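Local coordinates for protein hemin degrading factor (Pseudomonas aeruginosa, PDB 4MF9) that binds heme, probably carries it inside the bacterial cell, and acts as a heme-degrading enzyme, at residues E307-R312 and E324-D329; S258-M263 and R347-E352; V60-D65 and N125-I130. One frame throughout, in Å; residues are numbered along the deposited sequence.

Contact 1: residues E307-R312 and E324-D329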
loop_
_atom_site.group_PDB
_atom_site.type_symbol
_atom_site.label_atom_id
_atom_site.label_comp_id
_atom_site.label_asym_id
_atom_site.label_seq_id
_atom_site.Cartn_x
_atom_site.Cartn_y
_atom_site.Cartn_z
ATOM N N GLU A 307 16.202 4.959 5.353
ATOM C CA GLU A 307 16.441 6.367 5.007
ATOM C C GLU A 307 15.150 7.160 5.038
ATOM O O GLU A 307 14.072 6.640 4.720
ATOM C CB GLU A 307 17.037 6.519 3.609
ATOM C CG GLU A 307 18.183 5.610 3.276
ATOM C CD GLU A 307 18.526 5.642 1.797
ATOM O OE1 GLU A 307 18.398 6.719 1.157
ATOM O OE2 GLU A 307 18.931 4.581 1.282
ATOM N N LEU A 308 15.278 8.429 5.401
ATOM C CA LEU A 308 14.149 9.339 5.488
ATOM C C LEU A 308 14.551 10.642 4.805
ATOM O O LEU A 308 15.562 11.267 5.181
ATOM C CB LEU A 308 13.797 9.616 6.956
ATOM C CG LEU A 308 12.565 10.517 7.051
ATOM C CD1 LEU A 308 11.355 9.818 6.366
ATOM C CD2 LEU A 308 12.256 10.903 8.479
ATOM N N TRP A 309 13.776 11.047 3.802
ATOM C CA TRP A 309 14.107 12.234 3.011
ATOM C C TRP A 309 12.991 13.257 3.014
ATOM O O TRP A 309 11.806 12.901 2.910
ATOM C CB TRP A 309 14.353 11.822 1.557
ATOM C CG TRP A 309 15.605 11.064 1.349
ATOM C CD1 TRP A 309 15.791 9.720 1.511
ATOM C CD2 TRP A 309 16.854 11.599 0.917
ATOM N NE1 TRP A 309 17.090 9.389 1.218
ATOM C CE2 TRP A 309 17.763 10.526 0.844
ATOM C CE3 TRP A 309 17.297 12.887 0.585
ATOM C CZ2 TRP A 309 19.092 10.703 0.456
ATOM C CZ3 TRP A 309 18.608 13.057 0.194
ATOM C CH2 TRP A 309 19.495 11.974 0.132
ATOM N N ARG A 310 13.365 14.516 3.122
ATOM C CA ARG A 310 12.514 15.608 2.780
ATOM C C ARG A 310 12.712 15.912 1.273
ATOM O O ARG A 310 13.781 16.096 0.856
ATOM C CB ARG A 310 12.802 16.859 3.597
ATOM C CG ARG A 310 12.142 18.125 3.155
ATOM C CD ARG A 310 12.250 19.289 4.171
ATOM N NE ARG A 310 13.593 19.460 4.691
ATOM C CZ ARG A 310 13.914 19.557 5.972
ATOM N NH1 ARG A 310 12.985 19.509 6.914
ATOM N NH2 ARG A 310 15.162 19.738 6.311
ATOM N N VAL A 311 11.642 15.973 0.515
ATOM C CA VAL A 311 11.779 16.133 -0.938
ATOM C C VAL A 311 10.915 17.286 -1.416
ATOM O O VAL A 311 9.784 17.441 -0.944
ATOM C CB VAL A 311 11.340 14.852 -1.681
ATOM C CG1 VAL A 311 11.580 14.979 -3.202
ATOM C CG2 VAL A 311 12.073 13.639 -1.133
ATOM N N ARG A 312 11.433 18.077 -2.345
ATOM C CA ARG A 312 10.713 19.168 -2.922
ATOM C C ARG A 312 10.702 19.045 -4.457
ATOM O O ARG A 312 11.731 18.949 -5.069
ATOM C CB ARG A 312 11.222 20.541 -2.468
ATOM C CG ARG A 312 11.776 20.642 -1.065
ATOM C CD ARG A 312 12.342 22.028 -0.759
ATOM N NE ARG A 312 12.743 22.125 0.607
ATOM C CZ ARG A 312 13.927 21.791 1.051
ATOM N NH1 ARG A 312 14.844 21.377 0.223
ATOM N NH2 ARG A 312 14.174 21.860 2.333
ATOM N N GLU A 324 9.689 11.094 2.482
ATOM C CA GLU A 324 9.693 9.766 1.881
ATOM C C GLU A 324 10.635 8.854 2.672
ATOM O O GLU A 324 11.821 9.146 2.839
ATOM C CB GLU A 324 10.063 9.871 0.387
ATOM C CG GLU A 324 9.163 10.889 -0.331
ATOM C CD GLU A 324 9.353 10.973 -1.830
ATOM O OE1 GLU A 324 10.178 10.221 -2.394
ATOM O OE2 GLU A 324 8.656 11.809 -2.444
ATOM N N ALA A 325 10.077 7.764 3.191
ATOM C CA ALA A 325 10.837 6.800 3.983
ATOM C C ALA A 325 11.090 5.549 3.143
ATOM O O ALA A 325 10.185 5.037 2.474
ATOM C CB ALA A 325 10.078 6.455 5.235
ATOM N N PHE A 326 12.296 5.052 3.166
ATOM C CA PHE A 326 12.718 3.909 2.428
ATOM C C PHE A 326 13.300 2.800 3.311
ATOM O O PHE A 326 13.905 3.077 4.313
ATOM C CB PHE A 326 13.768 4.279 1.428
ATOM C CG PHE A 326 13.339 5.371 0.478
ATOM C CD1 PHE A 326 13.456 6.690 0.816
ATOM C CD2 PHE A 326 12.813 5.059 -0.746
ATOM C CE1 PHE A 326 13.100 7.678 -0.053
ATOM C CE2 PHE A 326 12.420 6.040 -1.614
ATOM C CZ PHE A 326 12.543 7.347 -1.257
ATOM N N ASP A 327 13.112 1.564 2.886
ATOM C CA ASP A 327 13.746 0.406 3.499
ATOM C C ASP A 327 15.159 0.164 2.959
ATOM O O ASP A 327 15.559 0.896 2.094
ATOM C CB ASP A 327 12.878 -0.826 3.364
ATOM C CG ASP A 327 12.752 -1.304 1.975
ATOM O OD1 ASP A 327 13.579 -1.040 1.132
ATOM O OD2 ASP A 327 11.804 -2.013 1.744
ATOM N N PRO A 328 15.839 -0.879 3.412
ATOM C CA PRO A 328 17.179 -1.167 2.963
ATOM C C PRO A 328 17.255 -1.555 1.508
ATOM O O PRO A 328 18.325 -1.628 1.036
ATOM C CB PRO A 328 17.635 -2.308 3.871
ATOM C CG PRO A 328 16.992 -2.020 5.131
ATOM C CD PRO A 328 15.640 -1.407 4.777
ATOM N N ASP A 329 16.147 -1.846 0.879
ATOM C CA ASP A 329 16.169 -2.238 -0.532
ATOM C C ASP A 329 15.903 -1.063 -1.475
ATOM O O ASP A 329 15.879 -1.229 -2.701
ATOM C CB ASP A 329 15.178 -3.370 -0.801
ATOM C CG ASP A 329 15.530 -4.637 -0.054
ATOM O OD1 ASP A 329 16.738 -4.903 0.136
ATOM O OD2 ASP A 329 14.592 -5.362 0.348
HETATM O O HOH W 1 17.679 2.357 1.380
#

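Contact 2: residues S258-M263 and R347-E352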
loop_
_atom_site.group_PDB
_atom_site.type_symbol
_atom_site.label_atom_id
_atom_site.label_comp_id
_atom_site.label_asym_id
_atom_site.label_seq_id
_atom_site.Cartn_x
_atom_site.Cartn_y
_atom_site.Cartn_z
ATOM N N SER A 258 -1.462 19.701 16.059
ATOM C CA SER A 258 -2.137 20.791 15.378
ATOM C C SER A 258 -3.377 20.599 14.544
ATOM O O SER A 258 -4.006 21.530 14.227
ATOM C CB SER A 258 -1.141 21.555 14.541
ATOM O OG SER A 258 -1.127 21.219 13.177
ATOM N N GLY A 259 -3.722 19.381 14.209
ATOM C CA GLY A 259 -4.925 19.119 13.431
ATOM C C GLY A 259 -4.708 19.323 11.944
ATOM O O GLY A 259 -5.661 19.393 11.163
ATOM N N LEU A 260 -3.472 19.441 11.531
ATOM C CA LEU A 260 -3.164 19.645 10.155
ATOM C C LEU A 260 -3.574 18.433 9.301
ATOM O O LEU A 260 -3.098 17.376 9.471
ATOM C CB LEU A 260 -1.656 19.834 10.053
ATOM C CG LEU A 260 -0.840 19.819 8.802
ATOM C CD1 LEU A 260 -1.532 20.660 7.794
ATOM C CD2 LEU A 260 0.475 20.503 9.056
ATOM N N PRO A 261 -4.396 18.672 8.336
ATOM C CA PRO A 261 -4.785 17.616 7.392
ATOM C C PRO A 261 -3.606 17.249 6.488
ATOM O O PRO A 261 -3.025 18.107 5.814
ATOM C CB PRO A 261 -5.912 18.269 6.585
ATOM C CG PRO A 261 -5.619 19.756 6.673
ATOM C CD PRO A 261 -5.063 19.956 8.053
ATOM N N ILE A 262 -3.250 15.970 6.484
ATOM C CA ILE A 262 -2.102 15.505 5.720
ATOM C C ILE A 262 -2.543 14.415 4.754
ATOM O O ILE A 262 -3.721 14.072 4.703
ATOM C CB ILE A 262 -1.035 14.954 6.654
ATOM C CG1 ILE A 262 -1.609 13.790 7.461
ATOM C CG2 ILE A 262 -0.540 16.062 7.595
ATOM C CD1 ILE A 262 -0.600 13.105 8.362
ATOM N N MET A 263 -1.638 13.890 3.964
ATOM C CA MET A 263 -1.854 12.750 3.095
ATOM C C MET A 263 -0.825 11.690 3.402
ATOM O O MET A 263 0.319 12.000 3.494
ATOM C CB MET A 263 -1.758 13.138 1.635
ATOM C CG MET A 263 -2.733 14.179 1.204
ATOM S SD MET A 263 -2.667 14.656 -0.493
ATOM C CE MET A 263 -3.411 13.201 -1.185
ATOM N N ARG A 347 -0.345 23.799 1.399
ATOM C CA ARG A 347 -0.669 24.713 2.470
ATOM C C ARG A 347 0.563 25.131 3.252
ATOM O O ARG A 347 1.486 24.395 3.343
ATOM C CB ARG A 347 -1.764 24.158 3.373
ATOM C CG ARG A 347 -2.834 23.448 2.600
ATOM C CD ARG A 347 -4.043 23.010 3.366
ATOM N NE ARG A 347 -3.909 22.941 4.805
ATOM C CZ ARG A 347 -4.914 23.107 5.643
ATOM N NH1 ARG A 347 -6.145 23.279 5.204
ATOM N NH2 ARG A 347 -4.691 23.074 6.908
ATOM N N ASP A 348 0.577 26.331 3.778
ATOM C CA ASP A 348 1.727 26.831 4.480
ATOM C C ASP A 348 2.011 26.058 5.737
ATOM O O ASP A 348 3.117 25.861 6.075
ATOM C CB ASP A 348 1.555 28.331 4.808
ATOM C CG ASP A 348 1.226 29.192 3.593
ATOM O OD1 ASP A 348 0.541 30.212 3.692
ATOM O OD2 ASP A 348 1.644 28.880 2.511
ATOM N N ASP A 349 0.984 25.620 6.415
ATOM C CA ASP A 349 1.161 24.922 7.654
ATOM C C ASP A 349 1.893 23.603 7.443
ATOM O O ASP A 349 2.756 23.223 8.181
ATOM C CB ASP A 349 -0.171 24.818 8.484
ATOM C CG ASP A 349 -1.291 24.074 7.764
ATOM O OD1 ASP A 349 -2.451 24.137 8.214
ATOM O OD2 ASP A 349 -1.030 23.462 6.735
ATOM N N TRP A 350 1.557 22.948 6.365
ATOM C CA TRP A 350 2.260 21.724 6.009
ATOM C C TRP A 350 3.734 22.000 5.708
ATOM O O TRP A 350 4.624 21.372 6.296
ATOM C CB TRP A 350 1.615 21.017 4.815
ATOM C CG TRP A 350 2.542 19.985 4.234
ATOM C CD1 TRP A 350 3.179 20.025 3.019
ATOM C CD2 TRP A 350 2.970 18.777 4.870
ATOM N NE1 TRP A 350 3.963 18.903 2.861
ATOM C CE2 TRP A 350 3.848 18.123 3.984
ATOM C CE3 TRP A 350 2.687 18.180 6.100
ATOM C CZ2 TRP A 350 4.443 16.903 4.300
ATOM C CZ3 TRP A 350 3.275 16.984 6.405
ATOM C CH2 TRP A 350 4.143 16.356 5.514
ATOM N N ARG A 351 3.979 22.988 4.868
ATOM C CA ARG A 351 5.315 23.260 4.438
ATOM C C ARG A 351 6.163 23.663 5.600
ATOM O O ARG A 351 7.214 23.248 5.711
ATOM C CB ARG A 351 5.335 24.263 3.289
ATOM C CG ARG A 351 6.731 24.757 2.944
ATOM C CD ARG A 351 6.791 25.728 1.770
ATOM N NE ARG A 351 6.226 25.236 0.546
ATOM C CZ ARG A 351 6.135 25.883 -0.596
ATOM N NH1 ARG A 351 6.618 27.099 -0.740
ATOM N NH2 ARG A 351 5.563 25.296 -1.608
ATOM N N GLU A 352 5.630 24.448 6.498
ATOM C CA GLU A 352 6.320 24.820 7.682
ATOM C C GLU A 352 6.666 23.625 8.561
ATOM O O GLU A 352 7.741 23.532 9.022
ATOM C CB GLU A 352 5.517 25.847 8.464
ATOM C CG GLU A 352 6.103 26.114 9.834
ATOM C CD GLU A 352 5.275 27.038 10.673
ATOM O OE1 GLU A 352 5.857 27.747 11.474
ATOM O OE2 GLU A 352 4.044 27.046 10.533
#

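Contact 3: residues V60-D65 and N125-I130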
loop_
_atom_site.group_PDB
_atom_site.type_symbol
_atom_site.label_atom_id
_atom_site.label_comp_id
_atom_site.label_asym_id
_atom_site.label_seq_id
_atom_site.Cartn_x
_atom_site.Cartn_y
_atom_site.Cartn_z
ATOM N N VAL A 60 -13.316 -19.192 -1.495
ATOM C CA VAL A 60 -13.749 -19.433 -2.873
ATOM C C VAL A 60 -12.825 -18.642 -3.804
ATOM O O VAL A 60 -12.535 -17.461 -3.553
ATOM C CB VAL A 60 -15.222 -18.993 -3.103
ATOM C CG1 VAL A 60 -15.605 -19.112 -4.580
ATOM C CG2 VAL A 60 -16.190 -19.795 -2.229
ATOM N N ARG A 61 -12.331 -19.269 -4.861
ATOM C CA ARG A 61 -11.503 -18.588 -5.816
ATOM C C ARG A 61 -12.389 -17.814 -6.749
ATOM O O ARG A 61 -13.358 -18.341 -7.181
ATOM C CB ARG A 61 -10.541 -19.504 -6.534
ATOM C CG ARG A 61 -10.053 -19.009 -7.872
ATOM C CD ARG A 61 -8.676 -18.387 -7.807
ATOM N NE ARG A 61 -7.674 -19.410 -7.785
ATOM C CZ ARG A 61 -6.544 -19.478 -8.480
ATOM N NH1 ARG A 61 -6.191 -18.604 -9.381
ATOM N NH2 ARG A 61 -5.795 -20.519 -8.295
ATOM N N LEU A 62 -12.061 -16.545 -6.986
ATOM C CA LEU A 62 -12.876 -15.716 -7.862
ATOM C C LEU A 62 -12.137 -15.509 -9.177
ATOM O O LEU A 62 -10.935 -15.769 -9.271
ATOM C CB LEU A 62 -13.189 -14.368 -7.210
ATOM C CG LEU A 62 -13.930 -14.318 -5.872
ATOM C CD1 LEU A 62 -14.169 -12.865 -5.473
ATOM C CD2 LEU A 62 -15.257 -15.098 -5.919
ATOM N N ARG A 63 -12.820 -15.081 -10.201
ATOM C CA ARG A 63 -12.127 -14.749 -11.430
ATOM C C ARG A 63 -11.376 -13.428 -11.283
ATOM O O ARG A 63 -11.861 -12.558 -10.690
ATOM C CB ARG A 63 -13.055 -14.694 -12.618
ATOM C CG ARG A 63 -13.959 -15.876 -12.780
ATOM C CD ARG A 63 -14.654 -15.786 -14.116
ATOM N NE ARG A 63 -15.267 -14.507 -14.330
ATOM C CZ ARG A 63 -16.434 -14.166 -13.822
ATOM N NH1 ARG A 63 -17.066 -15.004 -13.066
ATOM N NH2 ARG A 63 -16.939 -12.995 -14.010
ATOM N N PRO A 64 -10.196 -13.336 -11.886
ATOM C CA PRO A 64 -9.458 -12.066 -11.901
ATOM C C PRO A 64 -10.021 -11.104 -12.935
ATOM O O PRO A 64 -9.283 -10.587 -13.770
ATOM C CB PRO A 64 -8.045 -12.493 -12.302
ATOM C CG PRO A 64 -8.248 -13.726 -13.101
ATOM C CD PRO A 64 -9.394 -14.440 -12.445
ATOM N N ASP A 65 -11.324 -10.860 -12.852
ATOM C CA ASP A 65 -12.034 -9.971 -13.758
ATOM C C ASP A 65 -12.148 -8.629 -13.058
ATOM O O ASP A 65 -13.192 -8.314 -12.489
ATOM C CB ASP A 65 -13.436 -10.555 -14.009
ATOM C CG ASP A 65 -14.190 -9.864 -15.141
ATOM O OD1 ASP A 65 -13.842 -8.726 -15.522
ATOM O OD2 ASP A 65 -15.166 -10.467 -15.637
ATOM N N ASN A 125 -2.742 -11.231 -9.763
ATOM C CA ASN A 125 -2.788 -12.583 -10.306
ATOM C C ASN A 125 -3.995 -13.416 -9.885
ATOM O O ASN A 125 -4.716 -13.966 -10.725
ATOM C CB ASN A 125 -1.513 -13.339 -9.954
ATOM C CG ASN A 125 -1.480 -14.720 -10.571
ATOM O OD1 ASN A 125 -1.686 -14.874 -11.773
ATOM N ND2 ASN A 125 -1.246 -15.731 -9.752
ATOM N N ALA A 126 -4.199 -13.527 -8.580
ATOM C CA ALA A 126 -5.278 -14.354 -8.071
ATOM C C ALA A 126 -6.050 -13.593 -7.005
ATOM O O ALA A 126 -5.489 -12.729 -6.308
ATOM C CB ALA A 126 -4.733 -15.647 -7.516
ATOM N N VAL A 127 -7.334 -13.918 -6.889
ATOM C CA VAL A 127 -8.221 -13.246 -5.944
ATOM C C VAL A 127 -9.167 -14.265 -5.305
ATOM O O VAL A 127 -9.750 -15.112 -6.001
ATOM C CB VAL A 127 -9.011 -12.120 -6.641
ATOM C CG1 VAL A 127 -9.591 -12.607 -7.964
ATOM C CG2 VAL A 127 -10.102 -11.593 -5.738
ATOM N N PHE A 128 -9.296 -14.200 -3.981
ATOM C CA PHE A 128 -10.129 -15.144 -3.235
ATOM C C PHE A 128 -11.131 -14.421 -2.352
ATOM O O PHE A 128 -10.861 -13.330 -1.843
ATOM C CB PHE A 128 -9.254 -16.051 -2.359
ATOM C CG PHE A 128 -8.253 -16.858 -3.139
ATOM C CD1 PHE A 128 -7.016 -16.316 -3.477
ATOM C CD2 PHE A 128 -8.548 -18.156 -3.537
ATOM C CE1 PHE A 128 -6.096 -17.057 -4.205
ATOM C CE2 PHE A 128 -7.633 -18.904 -4.258
ATOM C CZ PHE A 128 -6.403 -18.352 -4.594
ATOM N N ALA A 129 -12.296 -15.031 -2.176
ATOM C CA ALA A 129 -13.268 -14.535 -1.221
ATOM C C ALA A 129 -13.228 -15.500 -0.059
ATOM O O ALA A 129 -13.483 -16.700 -0.237
ATOM C CB ALA A 129 -14.660 -14.510 -1.841
ATOM N N ILE A 130 -12.904 -14.981 1.100
ATOM C CA ILE A 130 -12.783 -15.756 2.303
ATOM C C ILE A 130 -13.988 -15.519 3.242
ATOM O O ILE A 130 -14.379 -14.420 3.462
ATOM C CB ILE A 130 -11.458 -15.438 2.999
ATOM C CG1 ILE A 130 -10.286 -15.724 2.071
ATOM C CG2 ILE A 130 -11.303 -16.196 4.283
ATOM C CD1 ILE A 130 -8.936 -15.539 2.680
HETATM O O HOH W 2 -6.097 -16.308 -10.976
#

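Contact 1: residues E307-R312 and E324-D329
The carbonyl oxygen of Glu307 is gripped from two neighbouring residues. Phe326 N donates to Glu307 O at 2.8 Å, and the CA-H of Ala325 adds a CH...O contact to the same oxygen. Glu324 O is held in a similar way, by Trp309 N and the CA-H of Leu308. Glu307 N to Phe326 O and Glu324 N to Trp309 O add two more bonds between the strands of this antiparallel beta hairpin. Glu307-Phe326 and Trp309-Glu324 are hydrogen-bonded pairs that bracket the non-hydrogen-bonded pair Leu308-Ala325.

The side chains of Glu307, Trp309, Glu324 and Phe326 share one face. Trp309 CD1 touches Phe326 CE1 at 3.7 Å, with the ring planes 82° apart. The indole is held by a nearly straight bond (172°) from Trp309 NE1 to Glu307 OE1, 3.0 Å, which lies in the ring plane and uses the anti lone pair. The other oxygen, Glu307 OE2, accepts a hydrogen bond from a water at 2.6 Å that also donates to Asp327 O, so the carboxylate links indole and turn. On the other face, Leu308 CD1 meets Ala325 CB at 3.8 Å.

Val311 CG2 lies against the carboxylate carbon of Glu324, CD, at 3.9 Å. The oxygens of Glu324 form salt bridges with the heme-binding residues Arg228 and Lys313, and OE2 also bonds Ser322 OG. Glu324, close to the heme itself, thus probably helps to position these two basic groups and offset their charge.

Strand 240-243 pairs with the outer side of strand 307-313, and strand 332-338 with that of strand 320-326. Helix 228-235 packs on Trp309 and Phe326.

Contact 2: residues S258-M263 and R347-E352
Leu260 and Pro261, in the connection between helix 247-258 and strand 262-268, pack on the first turn of helix 348-355. No hydrogen bond crosses this loop-to-helix contact. Gly259, with positive phi, ends helix 247-258 just before Leu260, and Met263, next along the strand, lines the heme pocket.

Leu260 fills the centre of the contact. Its CD2 lies 3.7 Å from Trp350 CA and meets the indole at its edge, near the ring plane. With CG anti to the backbone N (chi1 168°), the two methyls reach the helix. CD1 comes close to the carboxylate of Asp349, the two side chains running past each other in opposite directions. The modelled approach is very tight and its exact value is doubtful. Beside it, Pro261 lies over one face of the Arg347 guanidinium, with Pro261 CG 3.5 Å from Arg347 NH2. Ile262 CG2 touches Trp350 CZ3 at 4.1 Å, the side chains crossing at about a right angle.

Two polar links position these groups. The indole is fixed from outside: Trp350 NE1 donates to Thr321 O. Arg347 sits at the N-cap position, and its chain bends at chi3 to bring the guanidinium back to Asp349. In this salt bridge Arg347 NH2 meets the syn lone pair of Asp349 OD1 at 2.8 Å, in a bent bond (132°) with the oxygen tilted 29° from the guanidinium plane.

Contact 3: residues V60-D65 and N125-I130
Val60 and Ala129 form a hydrogen-bonded pair where the edge strand 59-62 joins strand 124-133 in an antiparallel sheet. Val60 N donates to Ala129 O at 2.8 Å, and Ala129 N returns the bond to Val60 O at 2.8 Å. The latter oxygen also takes a CH...O contact from Phe128 CA. Next along, Leu62 N donates to Val127 O at 2.9 Å and 168°.

The backbone of Arg61 turns the other way. Its N donates to Gln178 OE1, and its backbone also bonds Ala175. Arg63 likewise bonds Leu173, so the end of helix 166-173 and the residues after it run along the other side of strand 59-62.

The start of strand 124-133 is irregular. Asn125 and Ala126 both face Phe145 in a classic beta bulge, and Pro64 is the centre of an inverse gamma turn across from them. A water donates to Asn125 O at 2.7 Å and weakly accepts from Arg61 NH1, lying in the guanidinium plane at its edge. Asn125 ND2 bonds Ala183 O weakly.

Arg61 bends at chi2 and chi3, which carries its chain across Phe128. Arg61 NE comes 3.6 Å from Phe128 CE2, and Phe128 CZ lies over one guanidinium face, the two planes 52° apart. Helix 47-52 also packs on Phe128. On the other face of the sheet, Leu62 CD1 meets Ala129 CB at 4.0 Å; Ala129 also touches helix 166-173.

Arg63 NH1 bonds Arg172 O, outside the contact, and NH2 makes a weak salt bridge with Asp65 OD2, 3.5 Å away. Val127 CG1 touches Arg63 O at 3.5 Å.

Overall arrangement
Along the chain, contact 3 comes first. Residues 60-65 pair with 125-130, which closes a loop of 59 residues and ties strand 59-62 to strand 124-133 at one end of a sheet that strands from both HemS/ChuX domains build. The chain then passes to the second of these domains. Contact 2 opens at 258-263 and closes only at 347-352, bringing the C-terminal helix back to the start of strand 262-268. Contact 1, a short hairpin, opens and closes within that span. Contacts 1 and 2 reach the same sheet, their centres about 19 Å apart, without touching. Contact 3 lies in the other large sheet, across the chain's centre from both.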